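Local atomic coordinates of eukaryotic translation initiation factor 4E type 5 (Leishmania major, PDB entry 7KCJ), a protein that probably acts as a translation initiation factor that recognises the 7-methylguanosine cap of messenger RNA. Residues K17-F22 against T47-W52; S97-N102 against V157-S162; L104-T109 against H149-R154. One frame throughout, in Å; residues are numbered along the deposited sequence.

Overall arrangement
All three contacts involve one curved antiparallel sheet. Contact 1 joins strands 13-23 and 48-55 at one margin, the latter being outermost within the chain, whereas contact 2 joins the neighbouring strands 97-103 and 153-159 toward the other margin; their centres are about 20 Å apart, on opposite sides of the chain's centre. Contact 3 is nested within the loop that contact 2 closes and shares strand 153-159 with it. Although their centres are about 20 Å apart, contacts 2 and 3 touch, with a probable hydrogen bond between Asn102 OD1 and Arg154 NE (3.3 Å). Contacts 1 and 3 lie about 24 Å apart, centre to centre. In eIF4E relatives the cap binds the sheet's concave face, opposite the helices.

Contact 1: residues K17-F22 against T47-W52; sequences KWFVSF and TQKLDW
The indole of Trp52 is placed anti to its own carbonyl carbon (chi1 -66°) and the phenyl of Phe19 beside its carbonyl carbon (chi1 -163°), which brings the two rings together at about a right angle. They meet on one face of an antiparallel strand pair interrupted by a classic beta bulge, where strand 48-55, outermost in this chain's sheet, pairs with strand 13-23. The ring pair is T-shaped (edge-to-face), with planes at 79° and Phe19 CD1 3.7 Å from Trp52 CD2, over the middle of the indole. Lys17, extended beyond CG, lies across the opposite indole face. Its CD makes a CH-pi contact 3.9 Å from the centroid of the six-membered ring of Trp52, and its NZ a cation-pi contact at 4.0 Å from the same centroid. The indole is thus sandwiched. Lys49 CB meets the Phe19 ring in plane at another part of its edge, while Lys49 NZ is hydrogen-bonded to Lys85 O.

Two residues opposite one identify the bulge: Val20 N donates to Asp51 O (3.2 Å), and Val20 O accepts from Leu50 N (2.9 Å). Pairing therefore slips by one residue between Phe19-Trp52 and Ser21-Lys49. Beyond it, Phe22 and Gln48 form a hydrogen-bonded pair, and Leu50 CD1 packs against Phe22 CB. Just after the bulge, Trp52 N donates to Asp51 OD1 at 2.8 Å, reaching it from above the carboxylate plane.

Contact 2: residues S97-N102 against V157-S162; sequences SRIMIN and VWLSDS
Ser97 O accepts the shortest hydrogen bond across these strands, from Leu159 N at 2.8 Å, with the donor nearly along the C=O axis. Ser97 N returns a longer bond to Leu159 O (3.2 Å), and the same two-way pattern recurs where Ile99 N donates to Val157 O (3.0 Å) and Val157 N to Ile99 O (2.9 Å), both in the carbonyl plane. Ser97-Leu159 and Ile99-Val157 are therefore hydrogen-bonded antiparallel pairs, flanking the non-hydrogen-bonded pair Arg98-Trp158.

On the face carrying Ile99, Val157 and Leu159 the contacts are apolar and made by branch ends: Ile99 CD1 lies 4.1 Å from Leu159 CD1, and Ile101 CD1 reaches Val157 CG2 at 4.3 Å. Helices 108-121 and 165-178 cover this face. At the strand end, Ser97 OG, held between its backbone N and carbonyl carbon (chi1 63°), comes against Ser162 CB at 3.3 Å, a contact with carbon and no hydrogen bond.

The other face carries Arg98 and Trp158, where Arg98 CB approaches Trp158 CD1 at 3.9 Å. Outside the segments, Glu156 OE1 takes both Trp158 NE1, by a hydrogen bond, and Arg98 NH1, by a salt bridge; Arg98 NE is hydrogen-bonded to Ser192 O. Trp158 thus lies on the face away from the helices, where relatives bind the cap; a curved antiparallel sheet with helices packed on its convex face is characteristic of the eIF4E fold.

Contact 3: residues L104-T109 against H149-R154; sequences LKPPTT and HSEQIR
Leu104 splits its two methyl groups between His149 and Gln152, and has more surface buried here than any other residue of the two segments. Its CD1 stands over one face of the His149 imidazole, displaced toward the rim and 3.9 Å from NE2, a CH-pi contact 21° off the ring normal. The extended Gln152 side chain lies alongside that of Leu104, pointing the same way, so that Leu104 CD2 meets the amide, 3.5 Å from Gln152 NE2. Leu104 CG is turned away from its carbonyl carbon (chi1 -56°), and the fork at CG sends CD1 to His149 and CD2 to Gln152.

Polar linkage between the segments is indirect, since no direct hydrogen bond joins them. One water donates to Leu104 O (2.8 Å) and accepts from Glu151 N (3.0 Å), tying the leucine carbonyl to the type I turn formed by His149 to Gln152. A second water donates to Glu151 OE1 (2.6 Å) and is hydrogen-bonded to Thr109 OG1 (2.6 Å).

Glu151 completes the contact through carbon neighbours: the side chains of Pro106 and Glu151 cross at about a right angle, with Pro106 CD 3.7 Å from Glu151 OE1, and Thr109 CG2 lies 3.4 Å from Glu151 O. Waters thus join the loop and first helical turn that follow strand 97-103 to the type I turn entering strand 153-159, two connections of the eIF4E fold.

Contact 1: residues K17-F22 against T47-W52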
loop_
_atom_site.group_PDB
_atom_site.type_symbol
_atom_site.label_atom_id
_atom_site.label_comp_id
_atom_site.label_asym_id
_atom_site.label_seq_id
_atom_site.Cartn_x
_atom_site.Cartn_y
_atom_site.Cartn_z
ATOM N N LYS A 17 13.141 -3.691 -7.788
ATOM C CA LYS A 17 11.932 -3.558 -8.612
ATOM C C LYS A 17 10.718 -3.976 -7.792
ATOM O O LYS A 17 10.838 -4.760 -6.848
ATOM C CB LYS A 17 12.035 -4.354 -9.923
ATOM C CG LYS A 17 12.640 -5.746 -9.736
ATOM C CD LYS A 17 12.585 -6.599 -10.990
ATOM C CE LYS A 17 13.076 -8.003 -10.720
ATOM N NZ LYS A 17 12.790 -8.916 -11.860
ATOM N N TRP A 18 9.548 -3.447 -8.143
ATOM C CA TRP A 18 8.307 -3.740 -7.447
ATOM C C TRP A 18 7.288 -4.238 -8.463
ATOM O O TRP A 18 7.169 -3.646 -9.533
ATOM C CB TRP A 18 7.786 -2.453 -6.754
ATOM C CG TRP A 18 8.759 -1.896 -5.745
ATOM C CD1 TRP A 18 9.935 -1.249 -6.004
ATOM C CD2 TRP A 18 8.645 -1.964 -4.312
ATOM N NE1 TRP A 18 10.562 -0.913 -4.820
ATOM C CE2 TRP A 18 9.805 -1.369 -3.768
ATOM C CE3 TRP A 18 7.665 -2.441 -3.440
ATOM C CZ2 TRP A 18 10.010 -1.257 -2.390
ATOM C CZ3 TRP A 18 7.885 -2.359 -2.072
ATOM C CH2 TRP A 18 9.041 -1.766 -1.563
ATOM N N PHE A 19 6.577 -5.328 -8.158
ATOM C CA PHE A 19 5.535 -5.825 -9.047
ATOM C C PHE A 19 4.183 -5.260 -8.624
ATOM O O PHE A 19 3.820 -5.315 -7.449
ATOM C CB PHE A 19 5.484 -7.353 -9.088
ATOM C CG PHE A 19 4.711 -7.862 -10.277
ATOM C CD1 PHE A 19 5.306 -7.957 -11.520
ATOM C CD2 PHE A 19 3.375 -8.209 -10.162
ATOM C CE1 PHE A 19 4.586 -8.409 -12.626
ATOM C CE2 PHE A 19 2.660 -8.661 -11.267
ATOM C CZ PHE A 19 3.266 -8.753 -12.489
ATOM N N VAL A 20 3.434 -4.730 -9.586
ATOM C CA VAL A 20 2.139 -4.110 -9.329
ATOM C C VAL A 20 1.021 -5.043 -9.788
ATOM O O VAL A 20 1.085 -5.608 -10.881
ATOM C CB VAL A 20 2.020 -2.723 -10.017
ATOM C CG1 VAL A 20 0.789 -1.977 -9.526
ATOM C CG2 VAL A 20 3.274 -1.876 -9.791
ATOM N N SER A 21 0.021 -5.230 -8.945
ATOM C CA SER A 21 -1.128 -6.063 -9.277
ATOM C C SER A 21 -2.398 -5.487 -8.660
ATOM O O SER A 21 -2.346 -4.755 -7.669
ATOM C CB SER A 21 -0.903 -7.506 -8.846
ATOM O OG SER A 21 -0.756 -7.534 -7.442
ATOM N N PHE A 22 -3.538 -5.799 -9.255
ATOM C CA PHE A 22 -4.812 -5.272 -8.788
ATOM C C PHE A 22 -5.750 -6.408 -8.430
ATOM O O PHE A 22 -6.064 -7.220 -9.291
ATOM C CB PHE A 22 -5.419 -4.379 -9.879
ATOM C CG PHE A 22 -6.843 -3.956 -9.629
ATOM C CD1 PHE A 22 -7.148 -3.057 -8.625
ATOM C CD2 PHE A 22 -7.870 -4.447 -10.402
ATOM C CE1 PHE A 22 -8.449 -2.670 -8.399
ATOM C CE2 PHE A 22 -9.172 -4.050 -10.176
ATOM C CZ PHE A 22 -9.453 -3.174 -9.174
ATOM N N THR A 47 -6.743 -12.108 -9.176
ATOM C CA THR A 47 -5.769 -11.031 -9.173
ATOM C C THR A 47 -5.459 -10.698 -10.659
ATOM O O THR A 47 -5.387 -11.612 -11.500
ATOM C CB THR A 47 -4.489 -11.516 -8.439
ATOM O OG1 THR A 47 -4.780 -11.703 -7.052
ATOM C CG2 THR A 47 -3.301 -10.554 -8.605
ATOM N N GLN A 48 -5.354 -9.394 -10.991
ATOM C CA GLN A 48 -5.046 -8.949 -12.335
ATOM C C GLN A 48 -3.642 -8.378 -12.271
ATOM O O GLN A 48 -3.434 -7.371 -11.609
ATOM C CB GLN A 48 -6.059 -7.880 -12.777
ATOM C CG GLN A 48 -7.517 -8.283 -12.528
ATOM C CD GLN A 48 -8.522 -7.291 -13.091
ATOM O OE1 GLN A 48 -8.159 -6.247 -13.656
ATOM N NE2 GLN A 48 -9.798 -7.582 -12.945
ATOM N N LYS A 49 -2.669 -9.050 -12.893
ATOM C CA LYS A 49 -1.282 -8.586 -12.865
ATOM C C LYS A 49 -1.051 -7.414 -13.785
ATOM O O LYS A 49 -1.571 -7.383 -14.898
ATOM C CB LYS A 49 -0.304 -9.701 -13.253
ATOM C CG LYS A 49 -0.301 -10.880 -12.290
ATOM C CD LYS A 49 0.817 -11.854 -12.620
ATOM C CE LYS A 49 0.912 -12.962 -11.582
ATOM N NZ LYS A 49 2.251 -13.623 -11.555
ATOM N N LEU A 50 -0.246 -6.451 -13.320
ATOM C CA LEU A 50 0.118 -5.326 -14.166
ATOM C C LEU A 50 1.548 -5.647 -14.643
ATOM O O LEU A 50 1.680 -6.538 -15.471
ATOM C CB LEU A 50 -0.073 -3.959 -13.474
ATOM C CG LEU A 50 -1.523 -3.440 -13.353
ATOM C CD1 LEU A 50 -2.275 -4.107 -12.200
ATOM C CD2 LEU A 50 -1.535 -1.892 -13.197
ATOM N N ASP A 51 2.607 -5.059 -14.066
ATOM C CA ASP A 51 3.983 -5.330 -14.479
ATOM C C ASP A 51 4.981 -4.772 -13.432
ATOM O O ASP A 51 4.576 -4.108 -12.471
ATOM C CB ASP A 51 4.229 -4.655 -15.841
ATOM C CG ASP A 51 5.304 -5.293 -16.696
ATOM O OD1 ASP A 51 6.028 -6.194 -16.184
ATOM O OD2 ASP A 51 5.414 -4.908 -17.882
ATOM N N TRP A 52 6.278 -5.027 -13.633
ATOM C CA TRP A 52 7.332 -4.515 -12.775
ATOM C C TRP A 52 7.499 -3.021 -12.982
ATOM O O TRP A 52 7.384 -2.542 -14.111
ATOM C CB TRP A 52 8.678 -5.144 -13.174
ATOM C CG TRP A 52 8.783 -6.615 -12.946
ATOM C CD1 TRP A 52 8.772 -7.600 -13.892
ATOM C CD2 TRP A 52 8.947 -7.271 -11.678
ATOM N NE1 TRP A 52 8.911 -8.834 -13.290
ATOM C CE2 TRP A 52 9.018 -8.659 -11.930
ATOM C CE3 TRP A 52 9.002 -6.821 -10.351
ATOM C CZ2 TRP A 52 9.199 -9.591 -10.908
ATOM C CZ3 TRP A 52 9.173 -7.743 -9.337
ATOM C CH2 TRP A 52 9.296 -9.107 -9.619
#

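Contact 2: residues S97-N102 against V157-S162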
loop_
_atom_site.group_PDB
_atom_site.type_symbol
_atom_site.label_atom_id
_atom_site.label_comp_id
_atom_site.label_asym_id
_atom_site.label_seq_id
_atom_site.Cartn_x
_atom_site.Cartn_y
_atom_site.Cartn_z
ATOM N N SER A 97 5.659 -6.871 10.864
ATOM C CA SER A 97 4.422 -6.261 11.334
ATOM C C SER A 97 3.927 -5.227 10.291
ATOM O O SER A 97 4.501 -5.148 9.195
ATOM C CB SER A 97 4.587 -5.669 12.732
ATOM O OG SER A 97 5.537 -4.617 12.776
ATOM N N ARG A 98 2.844 -4.483 10.593
ATOM C CA ARG A 98 2.304 -3.550 9.619
ATOM C C ARG A 98 1.945 -2.187 10.181
ATOM O O ARG A 98 1.755 -2.031 11.388
ATOM C CB ARG A 98 1.106 -4.183 8.897
ATOM C CG ARG A 98 -0.096 -4.370 9.786
ATOM C CD ARG A 98 -1.133 -5.279 9.159
ATOM N NE ARG A 98 -2.190 -5.588 10.119
ATOM C CZ ARG A 98 -3.485 -5.646 9.825
ATOM N NH1 ARG A 98 -3.905 -5.406 8.587
ATOM N NH2 ARG A 98 -4.372 -5.917 10.770
ATOM N N ILE A 99 1.875 -1.189 9.285
ATOM C CA ILE A 99 1.473 0.171 9.624
ATOM C C ILE A 99 0.291 0.526 8.734
ATOM O O ILE A 99 0.370 0.369 7.514
ATOM C CB ILE A 99 2.652 1.180 9.462
ATOM C CG1 ILE A 99 3.725 0.958 10.530
ATOM C CG2 ILE A 99 2.153 2.618 9.496
ATOM C CD1 ILE A 99 5.002 1.679 10.247
ATOM N N MET A 100 -0.832 0.942 9.334
ATOM C CA MET A 100 -2.005 1.356 8.562
ATOM C C MET A 100 -2.122 2.848 8.621
ATOM O O MET A 100 -2.049 3.429 9.703
ATOM C CB MET A 100 -3.314 0.753 9.100
ATOM C CG MET A 100 -3.246 -0.708 9.421
ATOM S SD MET A 100 -2.753 -1.858 8.171
ATOM C CE MET A 100 -4.348 -2.072 7.356
ATOM N N ILE A 101 -2.262 3.477 7.462
ATOM C CA ILE A 101 -2.443 4.919 7.352
ATOM C C ILE A 101 -3.772 5.164 6.645
ATOM O O ILE A 101 -3.900 4.830 5.463
ATOM C CB ILE A 101 -1.278 5.549 6.551
ATOM C CG1 ILE A 101 0.080 5.229 7.190
ATOM C CG2 ILE A 101 -1.453 7.054 6.410
ATOM C CD1 ILE A 101 1.127 5.060 6.240
ATOM N N ASN A 102 -4.757 5.738 7.345
ATOM C CA ASN A 102 -6.043 6.079 6.717
ATOM C C ASN A 102 -6.026 7.537 6.288
ATOM O O ASN A 102 -5.697 8.398 7.094
ATOM C CB ASN A 102 -7.204 5.841 7.662
ATOM C CG ASN A 102 -7.385 4.377 7.973
ATOM O OD1 ASN A 102 -7.976 3.635 7.184
ATOM N ND2 ASN A 102 -6.880 3.935 9.113
ATOM N N VAL A 157 1.242 -0.847 5.021
ATOM C CA VAL A 157 2.662 -1.105 4.757
ATOM C C VAL A 157 3.123 -2.321 5.544
ATOM O O VAL A 157 2.957 -2.329 6.758
ATOM C CB VAL A 157 3.526 0.119 5.178
ATOM C CG1 VAL A 157 4.969 -0.053 4.710
ATOM C CG2 VAL A 157 2.933 1.443 4.674
ATOM N N TRP A 158 3.733 -3.326 4.896
ATOM C CA TRP A 158 4.248 -4.513 5.595
ATOM C C TRP A 158 5.738 -4.392 5.774
ATOM O O TRP A 158 6.461 -4.209 4.797
ATOM C CB TRP A 158 3.934 -5.826 4.856
ATOM C CG TRP A 158 2.474 -6.195 4.753
ATOM C CD1 TRP A 158 1.407 -5.534 5.295
ATOM C CD2 TRP A 158 1.932 -7.314 4.037
ATOM N NE1 TRP A 158 0.236 -6.172 4.955
ATOM C CE2 TRP A 158 0.532 -7.270 4.187
ATOM C CE3 TRP A 158 2.494 -8.362 3.294
ATOM C CZ2 TRP A 158 -0.314 -8.201 3.581
ATOM C CZ3 TRP A 158 1.648 -9.312 2.737
ATOM C CH2 TRP A 158 0.263 -9.227 2.894
ATOM N N LEU A 159 6.196 -4.434 7.022
ATOM C CA LEU A 159 7.615 -4.343 7.330
ATOM C C LEU A 159 8.150 -5.750 7.589
ATOM O O LEU A 159 7.491 -6.527 8.271
ATOM C CB LEU A 159 7.868 -3.484 8.582
ATOM C CG LEU A 159 6.969 -2.277 8.899
ATOM C CD1 LEU A 159 7.488 -1.540 10.057
ATOM C CD2 LEU A 159 6.930 -1.311 7.781
ATOM N N SER A 160 9.340 -6.063 7.097
ATOM C CA SER A 160 9.948 -7.377 7.355
ATOM C C SER A 160 10.531 -7.477 8.779
ATOM O O SER A 160 10.672 -8.587 9.309
ATOM C CB SER A 160 11.005 -7.708 6.311
ATOM O OG SER A 160 12.086 -6.793 6.358
ATOM N N ASP A 161 10.817 -6.324 9.421
ATOM C CA ASP A 161 11.330 -6.303 10.788
ATOM C C ASP A 161 10.457 -5.400 11.668
ATOM O O ASP A 161 10.474 -4.181 11.515
ATOM C CB ASP A 161 12.793 -5.852 10.798
ATOM C CG ASP A 161 13.434 -5.773 12.167
ATOM O OD1 ASP A 161 12.817 -6.251 13.146
ATOM O OD2 ASP A 161 14.556 -5.234 12.265
ATOM N N SER A 162 9.714 -6.006 12.597
ATOM C CA SER A 162 8.815 -5.318 13.509
ATOM C C SER A 162 9.520 -4.368 14.479
ATOM O O SER A 162 8.889 -3.439 14.981
ATOM C CB SER A 162 7.957 -6.316 14.276
ATOM O OG SER A 162 8.737 -7.051 15.200
#

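Contact 3: residues L104-T109 against H149-R154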
loop_
_atom_site.group_PDB
_atom_site.type_symbol
_atom_site.label_atom_id
_atom_site.label_comp_id
_atom_site.label_asym_id
_atom_site.label_seq_id
_atom_site.Cartn_x
_atom_site.Cartn_y
_atom_site.Cartn_z
ATOM N N LEU A 104 -8.334 10.451 4.867
ATOM C CA LEU A 104 -9.747 10.769 4.717
ATOM C C LEU A 104 -10.144 11.642 3.527
ATOM O O LEU A 104 -11.186 11.384 2.935
ATOM C CB LEU A 104 -10.297 11.434 6.004
ATOM C CG LEU A 104 -10.156 10.708 7.356
ATOM C CD1 LEU A 104 -11.076 11.320 8.384
ATOM C CD2 LEU A 104 -10.499 9.248 7.259
ATOM N N LYS A 105 -9.406 12.719 3.234
ATOM C CA LYS A 105 -9.837 13.667 2.198
ATOM C C LYS A 105 -8.697 14.497 1.600
ATOM O O LYS A 105 -7.640 14.591 2.210
ATOM C CB LYS A 105 -10.872 14.614 2.840
ATOM C CG LYS A 105 -10.323 15.377 4.031
ATOM C CD LYS A 105 -11.369 16.277 4.646
ATOM C CE LYS A 105 -10.985 16.700 6.038
ATOM N NZ LYS A 105 -11.984 17.618 6.638
ATOM N N PRO A 106 -8.879 15.127 0.420
ATOM C CA PRO A 106 -7.811 15.986 -0.115
ATOM C C PRO A 106 -7.592 17.213 0.755
ATOM O O PRO A 106 -8.520 17.679 1.428
ATOM C CB PRO A 106 -8.347 16.404 -1.486
ATOM C CG PRO A 106 -9.833 16.292 -1.368
ATOM C CD PRO A 106 -10.065 15.120 -0.466
ATOM N N PRO A 107 -6.369 17.780 0.736
ATOM C CA PRO A 107 -5.172 17.322 0.008
ATOM C C PRO A 107 -4.403 16.179 0.689
ATOM O O PRO A 107 -3.438 15.684 0.123
ATOM C CB PRO A 107 -4.329 18.596 -0.079
ATOM C CG PRO A 107 -4.671 19.360 1.176
ATOM C CD PRO A 107 -6.096 18.990 1.534
ATOM N N THR A 108 -4.835 15.753 1.884
ATOM C CA THR A 108 -4.176 14.682 2.650
ATOM C C THR A 108 -4.059 13.362 1.879
ATOM O O THR A 108 -3.017 12.710 1.935
ATOM C CB THR A 108 -4.868 14.512 4.006
ATOM O OG1 THR A 108 -4.836 15.760 4.717
ATOM C CG2 THR A 108 -4.253 13.408 4.827
ATOM N N THR A 109 -5.098 12.966 1.170
ATOM C CA THR A 109 -5.077 11.734 0.387
ATOM C C THR A 109 -3.939 11.752 -0.655
ATOM O O THR A 109 -3.116 10.835 -0.697
ATOM C CB THR A 109 -6.439 11.537 -0.284
ATOM O OG1 THR A 109 -6.834 12.773 -0.897
ATOM C CG2 THR A 109 -7.501 11.084 0.689
ATOM N N HIS A 149 -16.878 10.599 3.656
ATOM C CA HIS A 149 -15.589 10.825 3.017
ATOM C C HIS A 149 -15.461 10.000 1.736
ATOM O O HIS A 149 -14.955 8.871 1.749
ATOM C CB HIS A 149 -14.451 10.520 3.987
ATOM C CG HIS A 149 -14.541 11.289 5.267
ATOM N ND1 HIS A 149 -14.284 12.642 5.314
ATOM C CD2 HIS A 149 -14.887 10.867 6.503
ATOM C CE1 HIS A 149 -14.448 12.993 6.576
ATOM N NE2 HIS A 149 -14.817 11.957 7.326
ATOM N N SER A 150 -15.927 10.573 0.631
ATOM C CA SER A 150 -15.930 9.916 -0.664
ATOM C C SER A 150 -14.532 9.628 -1.263
ATOM O O SER A 150 -14.418 8.758 -2.124
ATOM C CB SER A 150 -16.786 10.710 -1.635
ATOM O OG SER A 150 -16.187 11.968 -1.898
ATOM N N GLU A 151 -13.479 10.339 -0.832
ATOM C CA GLU A 151 -12.139 10.058 -1.359
ATOM C C GLU A 151 -11.248 9.310 -0.374
ATOM O O GLU A 151 -10.056 9.204 -0.604
ATOM C CB GLU A 151 -11.460 11.321 -1.887
ATOM C CG GLU A 151 -12.308 12.017 -2.938
ATOM C CD GLU A 151 -11.659 13.185 -3.652
ATOM O OE1 GLU A 151 -10.412 13.271 -3.645
ATOM O OE2 GLU A 151 -12.404 14.008 -4.226
ATOM N N GLN A 152 -11.818 8.752 0.689
ATOM C CA GLN A 152 -11.057 8.029 1.693
ATOM C C GLN A 152 -10.372 6.782 1.153
ATOM O O GLN A 152 -10.985 6.019 0.400
ATOM C CB GLN A 152 -11.950 7.644 2.870
ATOM C CG GLN A 152 -11.171 7.046 4.035
ATOM C CD GLN A 152 -12.063 6.591 5.168
ATOM O OE1 GLN A 152 -13.316 6.682 5.104
ATOM N NE2 GLN A 152 -11.430 6.056 6.216
ATOM N N ILE A 153 -9.086 6.600 1.505
ATOM C CA ILE A 153 -8.288 5.426 1.160
ATOM C C ILE A 153 -7.489 4.941 2.389
ATOM O O ILE A 153 -7.306 5.674 3.358
ATOM C CB ILE A 153 -7.355 5.659 -0.066
ATOM C CG1 ILE A 153 -6.214 6.660 0.256
ATOM C CG2 ILE A 153 -8.141 6.101 -1.284
ATOM C CD1 ILE A 153 -5.257 6.926 -0.899
ATOM N N ARG A 154 -7.023 3.686 2.345
ATOM C CA ARG A 154 -6.153 3.149 3.387
ATOM C C ARG A 154 -4.897 2.598 2.766
ATOM O O ARG A 154 -4.985 1.810 1.834
ATOM C CB ARG A 154 -6.826 2.037 4.199
ATOM C CG ARG A 154 -5.921 1.584 5.361
ATOM C CD ARG A 154 -6.388 0.325 6.042
ATOM N NE ARG A 154 -7.747 0.404 6.553
ATOM C CZ ARG A 154 -8.423 -0.639 7.031
ATOM N NH1 ARG A 154 -7.876 -1.853 7.031
ATOM N NH2 ARG A 154 -9.663 -0.484 7.478
HETATM O O HOH W 1 -13.095 12.486 1.187
HETATM O O HOH W 2 -7.937 12.440 -3.260
#